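Local coordinates for SAG family member (Sag19) (Eimeria tenella, PDB 6ZZB), which is a major surface antigen of a coccidian parasite, of unknown function, and probably related to the CAP proteins, at residues S156-S161 with E224-L229; G163-E168 with N176-A181. All blocks are in the same frame, centred on the assembly; numbering follows the deposited sequence.

In the fold
A tyrosine lies at the centre of each contact, supplied by the helix in interaction 1 and by the loop in interaction 2. A long loop leaves helix 138-155 for helix 175-183; interaction 1 ties its beginning to the C-terminal helix 223-231, while interaction 2 ties its middle to helix 175-183. The centre of interaction 1 lies about 20 Å from the centre of the chain, that of interaction 2 about 10 Å, yet the touching side chains are largely buried in both. Their chemistry differs: two rings and a proline meet in the outer contact, with a water beside them, whereas two hydroxyls meet in the inner one. The contacts adjoin where Phe-158 CE1 packs 3.5 Å from Gly-163 CA.

Interaction 1: residues S156-S161 with E224-L229; sequences SNFEPS and ELYNAL. With SO4 (sulfate ion), chain B.
An edge-to-face (T-shaped) aromatic pair, Phe-158 with Tyr-226, fastens the loop 156-161 to the C-terminal helix. The Phe-158 ring turns its CD2-CE2 edge to one face of Tyr-226, CD2 coming within 3.7 Å of Tyr-226 CZ; the ring planes stand at 65° and the centroids are 5.2 Å apart. CG of Phe-158 is anti to the backbone N (chi1 178°), which carries the ring from the loop over the tyrosine. Pro-160 adds a second apolar touch, crossing the tyrosine side chain nearly at a right angle: its CD lies 3.6 Å from Tyr-226 CD2, and its CG 3.8 Å from Tyr-226 CB. At the phenol end a water sits in the ring plane, 2.6 Å from Tyr-226 OH and 2.8 Å from Phe-158 O, so the hydroxyl is joined to the loop backbone as well. On the far side of the loop, a sulfate probably left from crystallisation accepts a nearly straight bond from Asn-157 N to its O4 (2.8 Å). Tyr-226 also packs on Leu-153 of helix 138-155 and meets Trp-230 edge-to-face. An edge-to-face pair flanked by a proline thus joins the loop after helix 138-155 to the C-terminal helix 223-231.

Interaction 2: residues G163-E168 with N176-A181; sequences GTYDVE and NASNVA
Tyr-165 reaches from the loop 163-168 to helix 175-183 and meets Ser-178 through its hydroxyl, an example of a long side chain bridging two backbones that stay well apart. The tight part of the contact is small. Tyr-165 OH and Ser-178 OG are 2.6 Å apart, hydroxyl to hydroxyl, a short approach consistent with a hydrogen bond whose proton is not assigned. Ser-178 OG lies in the plane of the phenol ring, at its edge, and is also 3.5 Å from Tyr-165 CE1. Both first torsions are anti to the backbone N, CG of Tyr-165 at chi1 179° and OG of Ser-178 at chi1 177°, and this directs the two buried hydroxyls at each other. Farther back along the ring the fit is looser, with Ala-181 CB, one helical turn on, no nearer than 4.3 Å to Tyr-165 CD1. Phe-172 touches both Tyr-165 and Ala-181.

On the more exposed side the loop makes an Asx turn. Asp-166 OD1 accepts from Glu-168 N at 3.0 Å, the donor approaching from above the carboxylate plane, 52° out of it. Backbone bonds from Tyr-165 to Glu-217 and Asp-218 hold the chain just before this turn. On the helix, Asn-179 links to Val-127 of strand 126-131 and to Thr-145 of helix 138-155. Two hydroxyls thus meet in the buried ground between loop and helix, while the Asx turn at Asp-166 is a separate, local feature of the loop.

Interaction 1: residues S156-S161 with E224-L229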
loop_
_atom_site.group_PDB
_atom_site.type_symbol
_atom_site.label_atom_id
_atom_site.label_comp_id
_atom_site.label_asym_id
_atom_site.label_seq_id
_atom_site.Cartn_x
_atom_site.Cartn_y
_atom_site.Cartn_z
ATOM N N SER A 156 12.467 -13.802 7.389
ATOM C CA SER A 156 12.042 -13.434 8.764
ATOM C C SER A 156 11.693 -14.685 9.567
ATOM O O SER A 156 11.203 -15.637 8.996
ATOM C CB SER A 156 10.847 -12.490 8.709
ATOM O OG SER A 156 10.288 -12.268 10.012
ATOM N N ASN A 157 11.857 -14.594 10.881
ATOM C CA ASN A 157 11.342 -15.638 11.798
ATOM C C ASN A 157 9.823 -15.531 11.979
ATOM O O ASN A 157 9.263 -16.348 12.708
ATOM C CB ASN A 157 12.056 -15.584 13.142
ATOM C CG ASN A 157 13.473 -16.081 12.997
ATOM O OD1 ASN A 157 13.645 -17.239 12.634
ATOM N ND2 ASN A 157 14.437 -15.208 13.224
ATOM N N PHE A 158 9.157 -14.614 11.285
ATOM C CA PHE A 158 7.685 -14.616 11.172
ATOM C C PHE A 158 7.182 -16.036 10.943
ATOM O O PHE A 158 7.641 -16.738 10.020
ATOM C CB PHE A 158 7.249 -13.714 10.018
ATOM C CG PHE A 158 5.762 -13.704 9.802
ATOM C CD1 PHE A 158 4.948 -12.812 10.482
ATOM C CD2 PHE A 158 5.192 -14.578 8.908
ATOM C CE1 PHE A 158 3.574 -12.829 10.280
ATOM C CE2 PHE A 158 3.818 -14.609 8.725
ATOM C CZ PHE A 158 3.021 -13.727 9.411
ATOM N N GLU A 159 6.205 -16.443 11.756
ATOM C CA GLU A 159 5.406 -17.676 11.591
ATOM C C GLU A 159 3.952 -17.240 11.503
ATOM O O GLU A 159 3.532 -16.408 12.301
ATOM C CB GLU A 159 5.509 -18.612 12.807
ATOM C CG GLU A 159 6.814 -19.349 12.960
ATOM C CD GLU A 159 6.672 -20.457 14.000
ATOM O OE1 GLU A 159 7.165 -20.268 15.123
ATOM O OE2 GLU A 159 6.019 -21.485 13.698
ATOM N N PRO A 160 3.149 -17.825 10.605
ATOM C CA PRO A 160 1.760 -17.396 10.471
ATOM C C PRO A 160 0.890 -17.611 11.724
ATOM O O PRO A 160 -0.039 -16.840 11.947
ATOM C CB PRO A 160 1.265 -18.229 9.280
ATOM C CG PRO A 160 2.203 -19.425 9.208
ATOM C CD PRO A 160 3.537 -18.871 9.652
ATOM N N SER A 161 1.186 -18.617 12.543
ATOM C CA SER A 161 0.330 -18.905 13.719
ATOM C C SER A 161 0.547 -17.859 14.814
ATOM O O SER A 161 -0.401 -17.636 15.584
ATOM C CB SER A 161 0.518 -20.305 14.226
ATOM O OG SER A 161 1.843 -20.499 14.625
ATOM N N GLU A 224 -2.160 -21.972 5.934
ATOM C CA GLU A 224 -2.437 -22.582 4.624
ATOM C C GLU A 224 -1.926 -21.610 3.558
ATOM O O GLU A 224 -1.226 -22.022 2.623
ATOM C CB GLU A 224 -3.934 -22.870 4.503
ATOM C CG GLU A 224 -4.302 -23.575 3.222
ATOM C CD GLU A 224 -5.793 -23.830 3.062
ATOM O OE1 GLU A 224 -6.594 -23.175 3.771
ATOM O OE2 GLU A 224 -6.141 -24.667 2.225
ATOM N N LEU A 225 -2.296 -20.328 3.685
ATOM C CA LEU A 225 -1.856 -19.339 2.675
ATOM C C LEU A 225 -0.322 -19.195 2.746
ATOM O O LEU A 225 0.321 -19.198 1.688
ATOM C CB LEU A 225 -2.559 -17.995 2.897
ATOM C CG LEU A 225 -2.070 -16.888 1.967
ATOM C CD1 LEU A 225 -2.269 -17.273 0.515
ATOM C CD2 LEU A 225 -2.766 -15.575 2.271
ATOM N N TYR A 226 0.259 -19.105 3.940
ATOM C CA TYR A 226 1.721 -18.892 4.081
ATOM C C TYR A 226 2.467 -20.077 3.453
ATOM O O TYR A 226 3.431 -19.854 2.712
ATOM C CB TYR A 226 2.121 -18.607 5.525
ATOM C CG TYR A 226 3.412 -17.828 5.619
ATOM C CD1 TYR A 226 3.528 -16.550 5.087
ATOM C CD2 TYR A 226 4.532 -18.376 6.196
ATOM C CE1 TYR A 226 4.723 -15.841 5.146
ATOM C CE2 TYR A 226 5.724 -17.685 6.285
ATOM C CZ TYR A 226 5.829 -16.409 5.755
ATOM O OH TYR A 226 6.999 -15.703 5.814
ATOM N N ASN A 227 1.994 -21.298 3.705
ATOM C CA ASN A 227 2.600 -22.513 3.107
ATOM C C ASN A 227 2.506 -22.432 1.585
ATOM O O ASN A 227 3.495 -22.783 0.923
ATOM C CB ASN A 227 1.959 -23.801 3.629
ATOM C CG ASN A 227 2.278 -24.075 5.085
ATOM O OD1 ASN A 227 1.530 -24.775 5.768
ATOM N ND2 ASN A 227 3.373 -23.524 5.585
ATOM N N ALA A 228 1.382 -21.949 1.043
ATOM C CA ALA A 228 1.188 -21.847 -0.421
ATOM C C ALA A 228 2.165 -20.821 -1.007
ATOM O O ALA A 228 2.643 -21.018 -2.124
ATOM C CB ALA A 228 -0.250 -21.505 -0.753
ATOM N N LEU A 229 2.478 -19.752 -0.285
ATOM C CA LEU A 229 3.406 -18.712 -0.803
ATOM C C LEU A 229 4.815 -19.283 -0.945
ATOM O O LEU A 229 5.526 -18.852 -1.862
ATOM C CB LEU A 229 3.371 -17.491 0.115
ATOM C CG LEU A 229 2.050 -16.725 0.068
ATOM C CD1 LEU A 229 2.075 -15.587 1.066
ATOM C CD2 LEU A 229 1.735 -16.215 -1.331
HETATM S S SO4 B . 12.883 -11.197 12.310
HETATM O O1 SO4 B . 11.626 -10.904 11.654
HETATM O O2 SO4 B . 12.712 -11.070 13.730
HETATM O O3 SO4 B . 13.870 -10.236 11.874
HETATM O O4 SO4 B . 13.335 -12.530 11.979
HETATM O O HOH W 1 8.806 -16.591 7.503
#

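Interaction 2: residues G163-E168 with N176-A181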
loop_
_atom_site.group_PDB
_atom_site.type_symbol
_atom_site.label_atom_id
_atom_site.label_comp_id
_atom_site.label_asym_id
_atom_site.label_seq_id
_atom_site.Cartn_x
_atom_site.Cartn_y
_atom_site.Cartn_z
ATOM N N GLY A 163 2.589 -14.687 14.193
ATOM C CA GLY A 163 2.999 -13.380 13.657
ATOM C C GLY A 163 1.790 -12.471 13.468
ATOM O O GLY A 163 0.785 -12.906 12.874
ATOM N N THR A 164 1.898 -11.259 13.956
ATOM C CA THR A 164 0.845 -10.230 13.808
ATOM C C THR A 164 1.428 -9.054 13.043
ATOM O O THR A 164 2.649 -8.898 12.975
ATOM C CB THR A 164 0.233 -9.810 15.149
ATOM O OG1 THR A 164 1.199 -9.089 15.908
ATOM C CG2 THR A 164 -0.278 -10.993 15.941
ATOM N N TYR A 165 0.534 -8.221 12.554
ATOM C CA TYR A 165 0.928 -7.058 11.740
ATOM C C TYR A 165 1.299 -5.945 12.697
ATOM O O TYR A 165 0.418 -5.510 13.463
ATOM C CB TYR A 165 -0.199 -6.645 10.794
ATOM C CG TYR A 165 0.203 -5.443 9.976
ATOM C CD1 TYR A 165 1.050 -5.566 8.888
ATOM C CD2 TYR A 165 -0.179 -4.166 10.355
ATOM C CE1 TYR A 165 1.455 -4.456 8.150
ATOM C CE2 TYR A 165 0.238 -3.044 9.647
ATOM C CZ TYR A 165 1.080 -3.198 8.556
ATOM O OH TYR A 165 1.463 -2.086 7.837
ATOM N N ASP A 166 2.539 -5.483 12.684
ATOM C CA ASP A 166 2.959 -4.315 13.473
ATOM C C ASP A 166 3.954 -3.543 12.625
ATOM O O ASP A 166 5.110 -3.988 12.459
ATOM C CB ASP A 166 3.531 -4.770 14.811
ATOM C CG ASP A 166 4.056 -3.649 15.679
ATOM O OD1 ASP A 166 3.960 -2.452 15.278
ATOM O OD2 ASP A 166 4.560 -3.980 16.766
ATOM N N VAL A 167 3.528 -2.393 12.144
ATOM C CA VAL A 167 4.331 -1.598 11.178
ATOM C C VAL A 167 5.596 -1.050 11.858
ATOM O O VAL A 167 6.477 -0.584 11.131
ATOM C CB VAL A 167 3.438 -0.512 10.541
ATOM C CG1 VAL A 167 3.088 0.596 11.535
ATOM C CG2 VAL A 167 4.030 0.039 9.250
ATOM N N GLU A 168 5.715 -1.096 13.193
ATOM C CA GLU A 168 6.880 -0.540 13.927
ATOM C C GLU A 168 7.877 -1.643 14.298
ATOM O O GLU A 168 8.925 -1.306 14.873
ATOM C CB GLU A 168 6.413 0.212 15.178
ATOM C CG GLU A 168 5.380 1.298 14.907
ATOM C CD GLU A 168 5.889 2.667 14.477
ATOM O OE1 GLU A 168 7.115 2.896 14.536
ATOM O OE2 GLU A 168 5.043 3.524 14.096
ATOM N N ASN A 176 8.181 -3.063 1.964
ATOM C CA ASN A 176 7.803 -4.107 1.005
ATOM C C ASN A 176 7.035 -5.221 1.708
ATOM O O ASN A 176 6.069 -5.739 1.154
ATOM C CB ASN A 176 9.018 -4.628 0.230
ATOM C CG ASN A 176 9.788 -3.546 -0.480
ATOM O OD1 ASN A 176 11.007 -3.362 -0.255
ATOM N ND2 ASN A 176 9.124 -2.837 -1.347
ATOM N N ALA A 177 7.517 -5.691 2.865
ATOM C CA ALA A 177 6.818 -6.752 3.596
ATOM C C ALA A 177 5.406 -6.304 4.000
ATOM O O ALA A 177 4.474 -7.093 3.868
ATOM C CB ALA A 177 7.615 -7.165 4.811
ATOM N N SER A 178 5.289 -5.079 4.486
ATOM C CA SER A 178 3.966 -4.492 4.807
ATOM C C SER A 178 3.097 -4.500 3.549
ATOM O O SER A 178 1.954 -4.913 3.568
ATOM C CB SER A 178 4.146 -3.138 5.380
ATOM O OG SER A 178 2.883 -2.523 5.647
ATOM N N ASN A 179 3.658 -4.066 2.432
ATOM C CA ASN A 179 2.907 -4.008 1.158
ATOM C C ASN A 179 2.385 -5.394 0.800
ATOM O O ASN A 179 1.219 -5.504 0.384
ATOM C CB ASN A 179 3.759 -3.442 0.038
ATOM C CG ASN A 179 4.030 -1.960 0.146
ATOM O OD1 ASN A 179 3.388 -1.256 0.928
ATOM N ND2 ASN A 179 4.987 -1.453 -0.637
ATOM N N VAL A 180 3.188 -6.441 0.957
ATOM C CA VAL A 180 2.733 -7.804 0.620
ATOM C C VAL A 180 1.613 -8.233 1.568
ATOM O O VAL A 180 0.686 -8.913 1.103
ATOM C CB VAL A 180 3.918 -8.785 0.689
ATOM C CG1 VAL A 180 3.467 -10.229 0.699
ATOM C CG2 VAL A 180 4.855 -8.485 -0.437
ATOM N N ALA A 181 1.684 -7.878 2.834
ATOM C CA ALA A 181 0.599 -8.216 3.782
ATOM C C ALA A 181 -0.719 -7.626 3.292
ATOM O O ALA A 181 -1.708 -8.339 3.290
ATOM C CB ALA A 181 0.977 -7.766 5.162
#